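Local atomic coordinates of protein yojF (Bacillus subtilis, PDB entry 1NJH), a protein that is of unknown function and belongs to the DUF1806 family, folding as an antiparallel beta-sheet protein with one short helix. Residues A14-Y19 against V55-A60; K61-G64 against Y68-G71; E86-V89 against L95-A98. All coordinates share one frame; numbering follows the deposited sequence. Where two conformers were deposited one is given.

Interaction 1: A14-Y19 against V55-A60; sequences ASLERY and VTYHQA
The chi1 of Y57, 60°, sets its CG between the backbone N and the carbonyl carbon, and this directs the ring from the 55-60 backbone toward the C-terminal part of helix 9-18. Y19 takes a different setting: the backbone places its CB beside Y57 OH, and its CG, anti to its own carbonyl carbon (chi1 -57°), sends the ring on from there. The evidence for a specific bond is clear: Y57 OH donates to L16 O at 2.7 Å, lying in the carbonyl plane on a lone pair, with a C=O...donor angle of 125°. That same carbonyl oxygen sits in the plane of the Y57 ring, at its edge, while Y19 O stands over one face, offset toward the rim. Y19 CB approaches Y57 OH to 3.2 Å, and the two tyrosine side chains run obliquely to each other. A water completes the polar set, donating to Y19 O at 2.8 Å and accepting from Y57 N at 2.9 Å. Farther along, the contact turns apolar: L16 CB meets A60 CB at 3.9 Å, where the chain has rounded its corner at H58. The phenol end of Y19 leads away from this contact and bonds to N93 O. L16 O receives a weak bond from Y19 N as well, and the phenol of Y57 therefore gives this carbonyl a second and shorter donor. Chemically, a buried tyrosine hydroxyl and one bridging water supply hydrogen-bond partners to main-chain carbonyls near the C-terminal part of the helix, tying it to 55-60.

Interaction 2: K61-G64 against Y68-G71; sequences KIKG and YRVG
K61-G64 and Y68-G71 run antiparallel, their segment axes 159° apart and 4.6 Å at closest approach, with K61-G71 and K63-R69 as hydrogen-bonded pairs and I62-V70 as the non-hydrogen-bonded pair between them. The shortest of the four bonds runs from K63 N to R69 O, 2.8 Å. Water 2 donates to both K61 O and R69 O, adding a second donor to each carbonyl. On the face carrying I62 and V70, I62 CB touches V70 CG2 at 3.9 Å. CG1 of I62, anti to its backbone N (chi1 173°), carries CD1 across to Y68 CB, at 3.8 Å. This face packs against helix 9-18, where V12 meets I62. The other face is charged and more open to solvent. There the R69 guanidinium lies with one face against K63 CB, which stands 3.8 Å above the plane over its centre, and R69 NH1 comes to 3.5 Å from G64 CA. The two positive ends stay apart, K63 NZ being 5.6 Å from R69 NH2. With an alanine here in place of the arginine, the flat cover is lost and K63 CB and G64 CA would probably be left more exposed to solvent. At the backbone angles of G64 a CB would jam against the preceding carbonyl oxygen, so glycine is called for here. Together these features are those of a beta hairpin, formed by strands 45-63 and 68-74, with one apolar face on the helix and one polar face outward.

Interaction 3: E86-V89 against L95-A98; sequences EYTV and LLMA
E86-V89 and L95-A98 form part of the beta hairpin made by strands 78-89 and 95-101, antiparallel with their segment axes at 170°. Among the backbone bonds, E86 pairs with A98 and T88 with L96. Two are nearly straight, E86 N to A98 O and L96 N to T88 O; A98 N to E86 O is a little bent, and T88 N to L96 O, 3.1 Å long, is the most bent, with an N-H...O angle of 140°. L96 O also faces Y87 CA in a CA-H...O contact of 3.0 Å.

Apolar packing differs on the two faces. On the one bearing Y87, V89, L95 and M97, Y87 CB rests against CG of selenomethionine M97 at 3.8 Å, and L95 CD1 lies near the plane of the Y87 ring at its edge. The ring itself leads away to helix 9-18, where Y87 OH bonds to D11 OD1. L95 reaches the same helix, touching S15. On the other face T88 and L96 run side by side, pointing the same way, with T88 CG2 4.0 Å from L96 CD1.

A separate contact sets a methylene against a carbonyl: E86 has its CG between the backbone N and the carbonyl carbon (chi1 58°), which brings E86 CG to 3.4 Å from A98 O.

How the interactions relate
Interactions 2 and 3 are hairpin contacts built on paired main chains, whereas interaction 1 joins the helix end to the sheet through a tyrosine hydroxyl, a water and small apolar groups. Interaction 1 is the most buried; interaction 2 is partly buried, with lysine and arginine on its outer face, and interaction 3 is partly buried with a more apolar makeup. Strand 45-63 serves both interactions 1 and 2. The apolar faces of both hairpins converge on helix 9-18: L16 CD1 lies 4.0 Å from V70 CG1, and L16 CD2 lies 3.6 Å from L95 CD2. V70 CG2 also meets M97 SE at 4.0 Å, linking interactions 2 and 3 directly.

Interaction 1: A14-Y19 against V55-A60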
loop_
_atom_site.group_PDB
_atom_site.type_symbol
_atom_site.label_atom_id
_atom_site.label_comp_id
_atom_site.label_asym_id
_atom_site.label_seq_id
_atom_site.Cartn_x
_atom_site.Cartn_y
_atom_site.Cartn_z
ATOM N N ALA A 14 -1.638 -20.118 9.272
ATOM C CA ALA A 14 -1.621 -21.284 8.399
ATOM C C ALA A 14 -1.974 -20.885 6.969
ATOM O O ALA A 14 -1.422 -21.413 6.009
ATOM C CB ALA A 14 -2.606 -22.333 8.909
ATOM N N SER A 15 -2.902 -19.945 6.829
ATOM C CA SER A 15 -3.319 -19.486 5.507
ATOM C C SER A 15 -2.208 -18.690 4.812
ATOM O O SER A 15 -1.994 -18.819 3.602
ATOM C CB SER A 15 -4.579 -18.623 5.633
ATOM O OG SER A 15 -5.051 -18.221 4.357
ATOM N N LEU A 16 -1.496 -17.866 5.576
ATOM C CA LEU A 16 -0.412 -17.077 5.002
ATOM C C LEU A 16 0.690 -17.984 4.467
ATOM O O LEU A 16 1.188 -17.781 3.364
ATOM C CB LEU A 16 0.173 -16.109 6.040
ATOM C CG LEU A 16 -0.701 -14.952 6.544
ATOM C CD1 LEU A 16 -0.029 -14.295 7.761
ATOM C CD2 LEU A 16 -0.904 -13.900 5.451
ATOM N N GLU A 17 1.073 -18.994 5.243
ATOM C CA GLU A 17 2.131 -19.903 4.816
ATOM C C GLU A 17 1.717 -20.662 3.559
ATOM O O GLU A 17 2.557 -21.099 2.774
ATOM C CB GLU A 17 2.465 -20.861 5.965
ATOM C CG GLU A 17 2.741 -20.090 7.238
ATOM C CD GLU A 17 3.034 -20.951 8.444
ATOM O OE1 GLU A 17 2.475 -22.066 8.542
ATOM O OE2 GLU A 17 3.804 -20.491 9.314
ATOM N N ARG A 18 0.411 -20.794 3.372
ATOM C CA ARG A 18 -0.145 -21.483 2.218
ATOM C C ARG A 18 0.252 -20.788 0.913
ATOM O O ARG A 18 0.603 -21.444 -0.068
ATOM C CB ARG A 18 -1.669 -21.513 2.339
ATOM C CG ARG A 18 -2.399 -22.272 1.246
ATOM C CD ARG A 18 -3.883 -21.932 1.284
ATOM N NE ARG A 18 -4.422 -22.012 2.641
ATOM C CZ ARG A 18 -5.611 -21.542 3.005
ATOM N NH1 ARG A 18 -6.396 -20.954 2.112
ATOM N NH2 ARG A 18 -6.012 -21.653 4.264
ATOM N N TYR A 19 0.209 -19.458 0.917
ATOM C CA TYR A 19 0.526 -18.663 -0.271
ATOM C C TYR A 19 1.993 -18.272 -0.398
ATOM O O TYR A 19 2.362 -17.579 -1.343
ATOM C CB TYR A 19 -0.296 -17.366 -0.296
ATOM C CG TYR A 19 -1.788 -17.550 -0.244
ATOM C CD1 TYR A 19 -2.514 -17.893 -1.383
ATOM C CD2 TYR A 19 -2.479 -17.385 0.954
ATOM C CE1 TYR A 19 -3.903 -18.067 -1.322
ATOM C CE2 TYR A 19 -3.853 -17.559 1.025
ATOM C CZ TYR A 19 -4.558 -17.901 -0.113
ATOM O OH TYR A 19 -5.917 -18.097 -0.016
ATOM N N VAL A 55 3.437 -10.296 -6.245
ATOM C CA VAL A 55 4.620 -10.519 -5.422
ATOM C C VAL A 55 4.745 -11.985 -5.031
ATOM O O VAL A 55 3.792 -12.766 -5.130
ATOM C CB VAL A 55 4.557 -9.710 -4.089
ATOM C CG1 VAL A 55 4.239 -8.246 -4.363
ATOM C CG2 VAL A 55 3.512 -10.316 -3.166
ATOM N N THR A 56 5.934 -12.337 -4.563
ATOM C CA THR A 56 6.219 -13.671 -4.074
ATOM C C THR A 56 6.864 -13.426 -2.714
ATOM O O THR A 56 7.904 -12.783 -2.648
ATOM C CB THR A 56 7.229 -14.404 -4.974
ATOM O OG1 THR A 56 6.636 -14.642 -6.255
ATOM C CG2 THR A 56 7.622 -15.731 -4.346
ATOM N N TYR A 57 6.230 -13.869 -1.636
ATOM C CA TYR A 57 6.838 -13.674 -0.317
ATOM C C TYR A 57 7.334 -15.004 0.227
ATOM O O TYR A 57 6.709 -16.047 -0.000
ATOM C CB TYR A 57 5.844 -13.001 0.655
ATOM C CG TYR A 57 4.558 -13.746 0.928
ATOM C CD1 TYR A 57 4.498 -14.753 1.892
ATOM C CD2 TYR A 57 3.365 -13.365 0.299
ATOM C CE1 TYR A 57 3.283 -15.355 2.234
ATOM C CE2 TYR A 57 2.143 -13.960 0.635
ATOM C CZ TYR A 57 2.114 -14.946 1.601
ATOM O OH TYR A 57 0.925 -15.518 1.967
ATOM N N HIS A 58 8.458 -14.973 0.947
ATOM C CA HIS A 58 9.033 -16.209 1.491
ATOM C C HIS A 58 8.871 -16.414 2.995
ATOM O O HIS A 58 9.042 -17.528 3.500
ATOM C CB HIS A 58 10.508 -16.333 1.082
ATOM C CG HIS A 58 11.270 -15.043 1.126
ATOM N ND1 HIS A 58 11.981 -14.630 2.233
ATOM C CD2 HIS A 58 11.442 -14.077 0.190
ATOM C CE1 HIS A 58 12.556 -13.469 1.977
ATOM N NE2 HIS A 58 12.245 -13.111 0.744
ATOM N N GLN A 59 8.562 -15.343 3.711
ATOM C CA GLN A 59 8.312 -15.412 5.149
ATOM C C GLN A 59 7.066 -14.570 5.390
ATOM O O GLN A 59 6.850 -13.557 4.716
ATOM C CB GLN A 59 9.494 -14.872 5.954
ATOM C CG GLN A 59 10.642 -15.867 6.070
ATOM C CD GLN A 59 10.261 -17.121 6.848
ATOM O OE1 GLN A 59 10.772 -18.213 6.578
ATOM N NE2 GLN A 59 9.373 -16.968 7.827
ATOM N N ALA A 60 6.235 -15.009 6.331
ATOM C CA ALA A 60 4.994 -14.313 6.648
ATOM C C ALA A 60 4.616 -14.597 8.080
ATOM O O ALA A 60 4.746 -15.728 8.554
ATOM C CB ALA A 60 3.871 -14.789 5.705
HETATM O O HOH W 1 3.938 -15.492 -2.211
#

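Interaction 2: K61-G64 against Y68-G71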
loop_
_atom_site.group_PDB
_atom_site.type_symbol
_atom_site.label_atom_id
_atom_site.label_comp_id
_atom_site.label_asym_id
_atom_site.label_seq_id
_atom_site.Cartn_x
_atom_site.Cartn_y
_atom_site.Cartn_z
ATOM N N LYS A 61 4.147 -13.570 8.779
ATOM C CA LYS A 61 3.746 -13.748 10.155
ATOM C C LYS A 61 2.668 -12.789 10.610
ATOM O O LYS A 61 2.703 -11.600 10.286
ATOM C CB LYS A 61 4.970 -13.603 11.068
ATOM C CG LYS A 61 4.676 -13.828 12.547
ATOM C CD LYS A 61 5.966 -13.979 13.338
ATOM C CE LYS A 61 5.706 -14.178 14.832
ATOM N NZ LYS A 61 4.904 -15.400 15.123
ATOM N N ILE A 62 1.686 -13.315 11.337
ATOM C CA ILE A 62 0.654 -12.470 11.905
ATOM C C ILE A 62 1.028 -12.396 13.382
ATOM O O ILE A 62 1.329 -13.421 14.002
ATOM C CB ILE A 62 -0.771 -13.051 11.719
ATOM C CG1 ILE A 62 -1.772 -12.181 12.488
ATOM C CG2 ILE A 62 -0.810 -14.516 12.137
ATOM C CD1 ILE A 62 -3.228 -12.465 12.132
ATOM N N LYS A 63 1.053 -11.179 13.917
ATOM C CA LYS A 63 1.421 -10.948 15.317
ATOM C C LYS A 63 0.393 -10.120 16.069
ATOM O O LYS A 63 -0.481 -9.478 15.474
ATOM C CB LYS A 63 2.772 -10.228 15.405
ATOM C CG LYS A 63 3.931 -10.955 14.749
ATOM C CD LYS A 63 5.241 -10.203 14.964
ATOM C CE LYS A 63 6.391 -10.870 14.224
ATOM N NZ LYS A 63 7.713 -10.244 14.527
ATOM N N GLY A 64 0.522 -10.124 17.393
ATOM C CA GLY A 64 -0.392 -9.370 18.227
ATOM C C GLY A 64 -1.442 -10.258 18.859
ATOM O O GLY A 64 -1.481 -11.457 18.595
ATOM N N TYR A 68 -4.531 -7.227 15.126
ATOM C CA TYR A 68 -3.333 -7.926 14.677
ATOM C C TYR A 68 -2.569 -7.195 13.588
ATOM O O TYR A 68 -3.067 -6.247 12.990
ATOM C CB TYR A 68 -3.721 -9.309 14.169
ATOM C CG TYR A 68 -4.448 -10.132 15.204
ATOM C CD1 TYR A 68 -3.747 -10.948 16.089
ATOM C CD2 TYR A 68 -5.840 -10.065 15.322
ATOM C CE1 TYR A 68 -4.410 -11.683 17.067
ATOM C CE2 TYR A 68 -6.517 -10.794 16.300
ATOM C CZ TYR A 68 -5.794 -11.601 17.168
ATOM O OH TYR A 68 -6.447 -12.327 18.141
ATOM N N ARG A 69 -1.337 -7.625 13.362
ATOM C CA ARG A 69 -0.511 -7.026 12.328
ATOM C C ARG A 69 0.119 -8.133 11.513
ATOM O O ARG A 69 0.591 -9.134 12.046
ATOM C CB ARG A 69 0.551 -6.097 12.935
ATOM C CG ARG A 69 1.421 -6.678 14.018
ATOM C CD ARG A 69 2.159 -5.554 14.738
ATOM N NE ARG A 69 3.222 -6.061 15.595
ATOM C CZ ARG A 69 3.026 -6.639 16.777
ATOM N NH1 ARG A 69 1.797 -6.778 17.257
ATOM N NH2 ARG A 69 4.061 -7.095 17.468
ATOM N N VAL A 70 0.110 -7.960 10.201
ATOM C CA VAL A 70 0.660 -8.967 9.321
ATOM C C VAL A 70 1.831 -8.380 8.552
ATOM O O VAL A 70 1.741 -7.273 8.050
ATOM C CB VAL A 70 -0.423 -9.461 8.304
ATOM C CG1 VAL A 70 0.222 -10.311 7.236
ATOM C CG2 VAL A 70 -1.499 -10.274 9.034
ATOM N N GLY A 71 2.922 -9.141 8.497
ATOM C CA GLY A 71 4.116 -8.757 7.767
ATOM C C GLY A 71 4.474 -9.857 6.783
ATOM O O GLY A 71 4.488 -11.055 7.120
HETATM O O HOH W 2 3.601 -9.251 11.867
#

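Interaction 3: E86-V89 against L95-A98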
loop_
_atom_site.group_PDB
_atom_site.type_symbol
_atom_site.label_atom_id
_atom_site.label_comp_id
_atom_site.label_asym_id
_atom_site.label_seq_id
_atom_site.Cartn_x
_atom_site.Cartn_y
_atom_site.Cartn_z
ATOM N N GLU A 86 -10.564 -8.874 11.531
ATOM C CA GLU A 86 -11.414 -9.915 10.965
ATOM C C GLU A 86 -10.861 -10.511 9.683
ATOM O O GLU A 86 -9.964 -9.942 9.051
ATOM C CB GLU A 86 -12.813 -9.352 10.722
ATOM C CG GLU A 86 -12.846 -8.150 9.803
ATOM C CD GLU A 86 -14.201 -7.473 9.785
ATOM O OE1 GLU A 86 -14.453 -6.678 8.853
ATOM O OE2 GLU A 86 -15.009 -7.732 10.706
ATOM N N TYR A 87 -11.400 -11.660 9.292
ATOM C CA TYR A 87 -10.930 -12.336 8.094
ATOM C C TYR A 87 -11.850 -13.463 7.660
ATOM O O TYR A 87 -12.848 -13.768 8.314
ATOM C CB TYR A 87 -9.554 -12.962 8.356
ATOM C CG TYR A 87 -9.625 -14.322 9.045
ATOM C CD1 TYR A 87 -9.170 -15.474 8.405
ATOM C CD2 TYR A 87 -10.162 -14.452 10.323
ATOM C CE1 TYR A 87 -9.252 -16.726 9.023
ATOM C CE2 TYR A 87 -10.245 -15.700 10.953
ATOM C CZ TYR A 87 -9.790 -16.828 10.298
ATOM O OH TYR A 87 -9.870 -18.061 10.918
ATOM N N THR A 88 -11.463 -14.088 6.554
ATOM C CA THR A 88 -12.138 -15.256 6.015
ATOM C C THR A 88 -11.337 -15.721 4.821
ATOM O O THR A 88 -10.446 -15.023 4.339
ATOM C CB THR A 88 -13.569 -14.975 5.533
ATOM O OG1 THR A 88 -14.236 -16.229 5.308
ATOM C CG2 THR A 88 -13.554 -14.206 4.213
ATOM N N VAL A 89 -11.648 -16.919 4.360
ATOM C CA VAL A 89 -11.012 -17.475 3.186
ATOM C C VAL A 89 -12.238 -17.807 2.366
ATOM O O VAL A 89 -13.028 -18.663 2.761
ATOM C CB VAL A 89 -10.219 -18.732 3.524
ATOM C CG1 VAL A 89 -9.755 -19.417 2.246
ATOM C CG2 VAL A 89 -9.027 -18.350 4.400
ATOM N N LEU A 95 -7.509 -15.207 0.794
ATOM C CA LEU A 95 -7.445 -14.785 2.180
ATOM C C LEU A 95 -7.766 -13.294 2.231
ATOM O O LEU A 95 -7.032 -12.455 1.690
ATOM C CB LEU A 95 -6.049 -15.057 2.778
ATOM C CG LEU A 95 -5.746 -14.499 4.179
ATOM C CD1 LEU A 95 -6.661 -15.157 5.216
ATOM C CD2 LEU A 95 -4.279 -14.779 4.540
ATOM N N LEU A 96 -8.885 -12.987 2.872
ATOM C CA LEU A 96 -9.366 -11.619 3.027
ATOM C C LEU A 96 -9.259 -11.173 4.474
ATOM O O LEU A 96 -9.818 -11.805 5.371
ATOM C CB LEU A 96 -10.834 -11.525 2.597
ATOM C CG LEU A 96 -11.184 -12.214 1.283
ATOM C CD1 LEU A 96 -12.646 -11.985 0.992
ATOM C CD2 LEU A 96 -10.309 -11.696 0.164
HETATM N N MSE A 97 -8.544 -10.081 4.720
HETATM C CA MSE A 97 -8.418 -9.595 6.084
HETATM C C MSE A 97 -8.762 -8.115 6.141
HETATM O O MSE A 97 -8.576 -7.377 5.168
HETATM C CB MSE A 97 -6.991 -9.823 6.589
HETATM C CG MSE A 97 -6.623 -11.278 6.656
HETATM SE SE MSE A 97 -4.726 -11.480 6.916
HETATM C CE MSE A 97 -4.147 -11.055 5.104
ATOM N N ALA A 98 -9.267 -7.671 7.285
ATOM C CA ALA A 98 -9.638 -6.270 7.416
ATOM C C ALA A 98 -9.746 -5.822 8.856
ATOM O O ALA A 98 -9.803 -6.639 9.781
ATOM C CB ALA A 98 -10.967 -6.022 6.697
#